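Local coordinates for pfam DUF1093 family protein (Bacillus subtilis, PDB 3NPP), which is of unknown function, a DUF1093 family protein made with a signal sequence, here without its N-terminal part and rich in beta strand, at residues Met78-Ser81 with Val82-Lys85; Glu72-Phe75 with Glu76-Pro79. All coordinates share one frame; numbering follows the deposited sequence.

Contact 1 (Met78-Ser81 with Val82-Lys85); sequences MPDS and VQSK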
loop_
_atom_site.group_PDB
_atom_site.type_symbol
_atom_site.label_atom_id
_atom_site.label_comp_id
_atom_site.label_asym_id
_atom_site.label_seq_id
_atom_site.Cartn_x
_atom_site.Cartn_y
_atom_site.Cartn_z
HETATM N N MSE A 78 4.673 6.937 -23.142
HETATM C CA MSE A 78 3.979 5.861 -22.461
HETATM C C MSE A 78 4.466 4.535 -23.039
HETATM O O MSE A 78 4.973 4.499 -24.207
HETATM C CB MSE A 78 2.476 5.991 -22.652
HETATM C CG MSE A 78 1.909 7.282 -22.073
HETATM SE SE MSE A 78 -0.003 7.365 -22.068
HETATM C CE MSE A 78 -0.433 6.836 -23.909
ATOM N N PRO A 79 4.243 3.428 -22.315
ATOM C CA PRO A 79 4.555 2.112 -22.898
ATOM C C PRO A 79 3.906 1.865 -24.285
ATOM O O PRO A 79 2.779 2.324 -24.529
ATOM C CB PRO A 79 3.975 1.152 -21.890
ATOM C CG PRO A 79 4.087 1.879 -20.590
ATOM C CD PRO A 79 3.808 3.307 -20.908
ATOM N N ASP A 80 4.609 1.145 -25.154
ATOM C CA ASP A 80 4.174 0.975 -26.559
ATOM C C ASP A 80 2.787 0.381 -26.683
ATOM O O ASP A 80 1.956 0.920 -27.426
ATOM C CB ASP A 80 5.163 0.090 -27.366
ATOM C CG ASP A 80 6.341 0.877 -27.958
ATOM O OD1 ASP A 80 6.618 2.016 -27.493
ATOM O OD2 ASP A 80 7.000 0.333 -28.914
ATOM N N SER A 81 2.517 -0.694 -25.935
ATOM C CA SER A 81 1.175 -1.319 -25.958
ATOM C C SER A 81 0.095 -0.454 -25.330
ATOM O O SER A 81 -1.059 -0.543 -25.741
ATOM C CB SER A 81 1.154 -2.712 -25.332
ATOM O OG SER A 81 2.046 -3.612 -25.989
ATOM N N VAL A 82 0.465 0.408 -24.397
ATOM C CA VAL A 82 -0.461 1.395 -23.844
ATOM C C VAL A 82 -0.795 2.465 -24.883
ATOM O O VAL A 82 -1.972 2.802 -25.055
ATOM C CB VAL A 82 0.095 2.043 -22.566
ATOM C CG1 VAL A 82 -0.803 3.176 -22.098
ATOM C CG2 VAL A 82 0.263 0.981 -21.487
ATOM N N GLN A 83 0.220 2.969 -25.597
ATOM C CA GLN A 83 -0.021 3.894 -26.730
ATOM C C GLN A 83 -1.032 3.325 -27.782
ATOM O O GLN A 83 -1.952 4.039 -28.206
ATOM C CB GLN A 83 1.284 4.252 -27.448
ATOM C CG GLN A 83 2.294 5.080 -26.645
ATOM C CD GLN A 83 3.514 5.473 -27.483
ATOM O OE1 GLN A 83 3.401 5.662 -28.686
ATOM N NE2 GLN A 83 4.676 5.593 -26.849
ATOM N N SER A 84 -0.860 2.046 -28.155
ATOM C CA SER A 84 -1.787 1.347 -29.083
ATOM C C SER A 84 -3.219 1.277 -28.597
ATOM O O SER A 84 -4.143 1.388 -29.404
ATOM C CB SER A 84 -1.323 -0.084 -29.361
ATOM O OG SER A 84 -0.098 -0.073 -30.061
ATOM N N LYS A 85 -3.394 1.064 -27.298
ATOM C CA LYS A 85 -4.728 0.957 -26.683
ATOM C C LYS A 85 -5.390 2.299 -26.373
ATOM O O LYS A 85 -6.598 2.395 -26.415
ATOM C CB LYS A 85 -4.676 0.072 -25.424
ATOM C CG LYS A 85 -4.786 -1.450 -25.745
ATOM C CD LYS A 85 -3.927 -2.304 -24.814
ATOM C CE LYS A 85 -3.934 -3.798 -25.206
ATOM N NZ LYS A 85 -3.091 -4.595 -24.230
HETATM O O HOH W 1 2.701 1.511 -30.156
#
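Gln-83 reaches back across the first turn of helix 80-86 to Met-78, a selenomethionine two residues ahead of that helix. Its CB lies 3.4 Å from the carbonyl oxygen of Asp-80. CG, swung away from its own carbonyl carbon (chi1 -67°), passes O of Pro-79 at 3.5 Å and comes within 4.1 Å of CB of Met-78. Beyond CG the chain runs extended, which carries the amide out to the backbone of Met-78, where NE2 donates a fairly straight bond of 2.9 Å to O of Met-78. That oxygen lies close to the amide plane of Gln-83, whereas the nitrogen is tilted from the plane of the carbonyl. Glutamine suits the place: it has the length to reach this carbonyl and an N-H to give it.

The backbone N of Gln-83 also donates, to O of Pro-79 at 2.8 Å, the first of a run of i to i+4 bonds. The next two are Ser-84 N to Asp-80 O and Lys-85 N to Ser-81 O. Proline fits the N-cap, a position where the missing N-H costs no helical bond. On the inner side, CB of Pro-79 rests 3.7 Å from CG2 of Val-82, the two side chains pointing the same way, while the bent end of Met-78 crosses Val-82 at roughly a right angle, CE against CG1 at 4.1 Å. Tyr-13 of strand 9-15 touches all three of these apolar residues. The outer side is polar: a water donates to O of Asp-80 and also bonds OG of Ser-84. The arrangement is that of an amphipathic C-terminal helix starting at a proline N-cap, its apolar side laid against the beta structure.

Contact 2 (Glu72-Phe75 with Glu76-Pro79); sequences EVKF and EDMP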
loop_
_atom_site.group_PDB
_atom_site.type_symbol
_atom_site.label_atom_id
_atom_site.label_comp_id
_atom_site.label_asym_id
_atom_site.label_seq_id
_atom_site.Cartn_x
_atom_site.Cartn_y
_atom_site.Cartn_z
ATOM N N GLU A 72 1.447 13.837 -14.789
ATOM C CA GLU A 72 1.146 13.990 -16.219
ATOM C C GLU A 72 2.331 13.438 -17.016
ATOM O O GLU A 72 3.487 13.708 -16.665
ATOM C CB GLU A 72 0.877 15.441 -16.622
ATOM C CG GLU A 72 0.467 15.586 -18.173
ATOM C CD GLU A 72 0.239 16.993 -18.633
ATOM O OE1 GLU A 72 0.557 17.933 -17.896
ATOM O OE2 GLU A 72 -0.270 17.156 -19.764
ATOM N N VAL A 73 2.022 12.692 -18.084
ATOM C CA VAL A 73 3.016 12.213 -19.082
ATOM C C VAL A 73 2.558 12.578 -20.499
ATOM O O VAL A 73 1.418 13.002 -20.696
ATOM C CB VAL A 73 3.243 10.678 -18.969
ATOM C CG1 VAL A 73 3.795 10.302 -17.569
ATOM C CG2 VAL A 73 1.944 9.899 -19.263
ATOM N N LYS A 74 3.465 12.485 -21.480
ATOM C CA LYS A 74 3.102 12.681 -22.889
ATOM C C LYS A 74 2.875 11.342 -23.536
ATOM O O LYS A 74 3.487 10.372 -23.148
ATOM C CB LYS A 74 4.185 13.436 -23.662
ATOM C CG LYS A 74 4.667 14.753 -23.055
ATOM C CD LYS A 74 3.600 15.798 -22.886
ATOM C CE LYS A 74 3.389 16.584 -24.127
ATOM N NZ LYS A 74 2.245 17.561 -23.861
ATOM N N PHE A 75 2.016 11.314 -24.568
ATOM C CA PHE A 75 1.602 10.086 -25.236
ATOM C C PHE A 75 2.807 9.281 -25.704
ATOM O O PHE A 75 2.900 8.081 -25.460
ATOM C CB PHE A 75 0.697 10.436 -26.423
ATOM C CG PHE A 75 0.241 9.253 -27.220
ATOM C CD1 PHE A 75 -0.918 8.567 -26.870
ATOM C CD2 PHE A 75 0.932 8.850 -28.325
ATOM C CE1 PHE A 75 -1.352 7.462 -27.591
ATOM C CE2 PHE A 75 0.492 7.737 -29.090
ATOM C CZ PHE A 75 -0.648 7.055 -28.722
ATOM N N GLU A 76 3.748 9.963 -26.340
ATOM C CA GLU A 76 4.907 9.312 -26.958
ATOM C C GLU A 76 5.889 8.634 -25.991
ATOM O O GLU A 76 6.703 7.834 -26.438
ATOM C CB GLU A 76 5.659 10.284 -27.886
ATOM C CG GLU A 76 6.376 11.492 -27.223
ATOM C CD GLU A 76 5.476 12.697 -26.978
ATOM O OE1 GLU A 76 4.219 12.595 -27.172
ATOM O OE2 GLU A 76 6.029 13.732 -26.568
ATOM N N ASP A 77 5.786 8.920 -24.681
ATOM C CA ASP A 77 6.633 8.315 -23.678
ATOM C C ASP A 77 5.949 7.227 -22.872
ATOM O O ASP A 77 6.585 6.646 -22.029
ATOM C CB ASP A 77 7.144 9.379 -22.699
ATOM C CG ASP A 77 7.750 10.548 -23.403
ATOM O OD1 ASP A 77 8.564 10.317 -24.339
ATOM O OD2 ASP A 77 7.369 11.695 -23.068
HETATM N N MSE A 78 4.673 6.937 -23.142
HETATM C CA MSE A 78 3.979 5.861 -22.461
HETATM C C MSE A 78 4.466 4.535 -23.039
HETATM O O MSE A 78 4.973 4.499 -24.207
HETATM C CB MSE A 78 2.476 5.991 -22.652
HETATM C CG MSE A 78 1.909 7.282 -22.073
HETATM SE SE MSE A 78 -0.003 7.365 -22.068
HETATM C CE MSE A 78 -0.433 6.836 -23.909
ATOM N N PRO A 79 4.243 3.428 -22.315
ATOM C CA PRO A 79 4.555 2.112 -22.898
ATOM C C PRO A 79 3.906 1.865 -24.285
ATOM O O PRO A 79 2.779 2.324 -24.529
ATOM C CB PRO A 79 3.975 1.152 -21.890
ATOM C CG PRO A 79 4.087 1.879 -20.590
ATOM C CD PRO A 79 3.808 3.307 -20.908
#
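The carbonyl oxygen of Lys-74 receives the backbone N-H of Asp-77 at 3.1 Å, and one residue later O of Phe-75 takes N of Met-78 at the same distance. Both donors stand well above the carbonyl planes, 50° and 55° out of them, and the two i to i+3 bonds wind the chain into a short 3-10 turn.

Side chains of both kinds, apolar and charged, pack about this turn. The Phe-75 ring, carried away from its own backbone N by a chi1 of 178°, is met obliquely by the methyl end of Met-78: CE sits 3.5 Å from CD1, the selenomethionine crossing the phenylalanine at about a right angle. A flexible, unbranched chain serves well here, since its CG also packs 3.8 Å from CG2 of Val-73, so that one side chain bridges the end of the strand and the aromatic ring. Tyr-57 of strand 57-63 continues this apolar patch, its ring meeting that of Phe-75.

The other side is charged. Glu-76, bent back at chi2, lies beside Lys-74, bringing OE2 to 3.5 Å from the lysine CB. Their charged ends stay apart, NZ and OE2 being 6.0 Å from each other, so any attraction is probably modest; OE2 bonds a glycerol, probably from the crystallisation liquor. Asp-77 lies alongside the same lysine, with OD2 3.7 Å from its CB. Charged residues suit such an exposed turn. Altogether this is a 3-10 connection leading from strand 66-73, outermost within this chain in a three-stranded antiparallel sheet, toward the C-terminal helix.

In the fold
Contact 2 hands the chain over to contact 1: the 72-79 turn carries it off strand 66-73, and the 78-85 segment begins helix 80-86, with Met-78 and Pro-79 common to both. Their centres lie about 8 Å apart, on the same side of the chain's centre. Gln-83 joins them most closely, its CG packing 3.3 Å from O of Phe-75 and its NE2 3.0 Å from O of Glu-76, so a side chain of the first helical turn reaches back to the 3-10 turn. Tyr-57 touches Met-78 as well as Phe-75. No active site is known; the glycerol near contact 2 touches Glu-76, and no other protein chain of the assembly touches either contact.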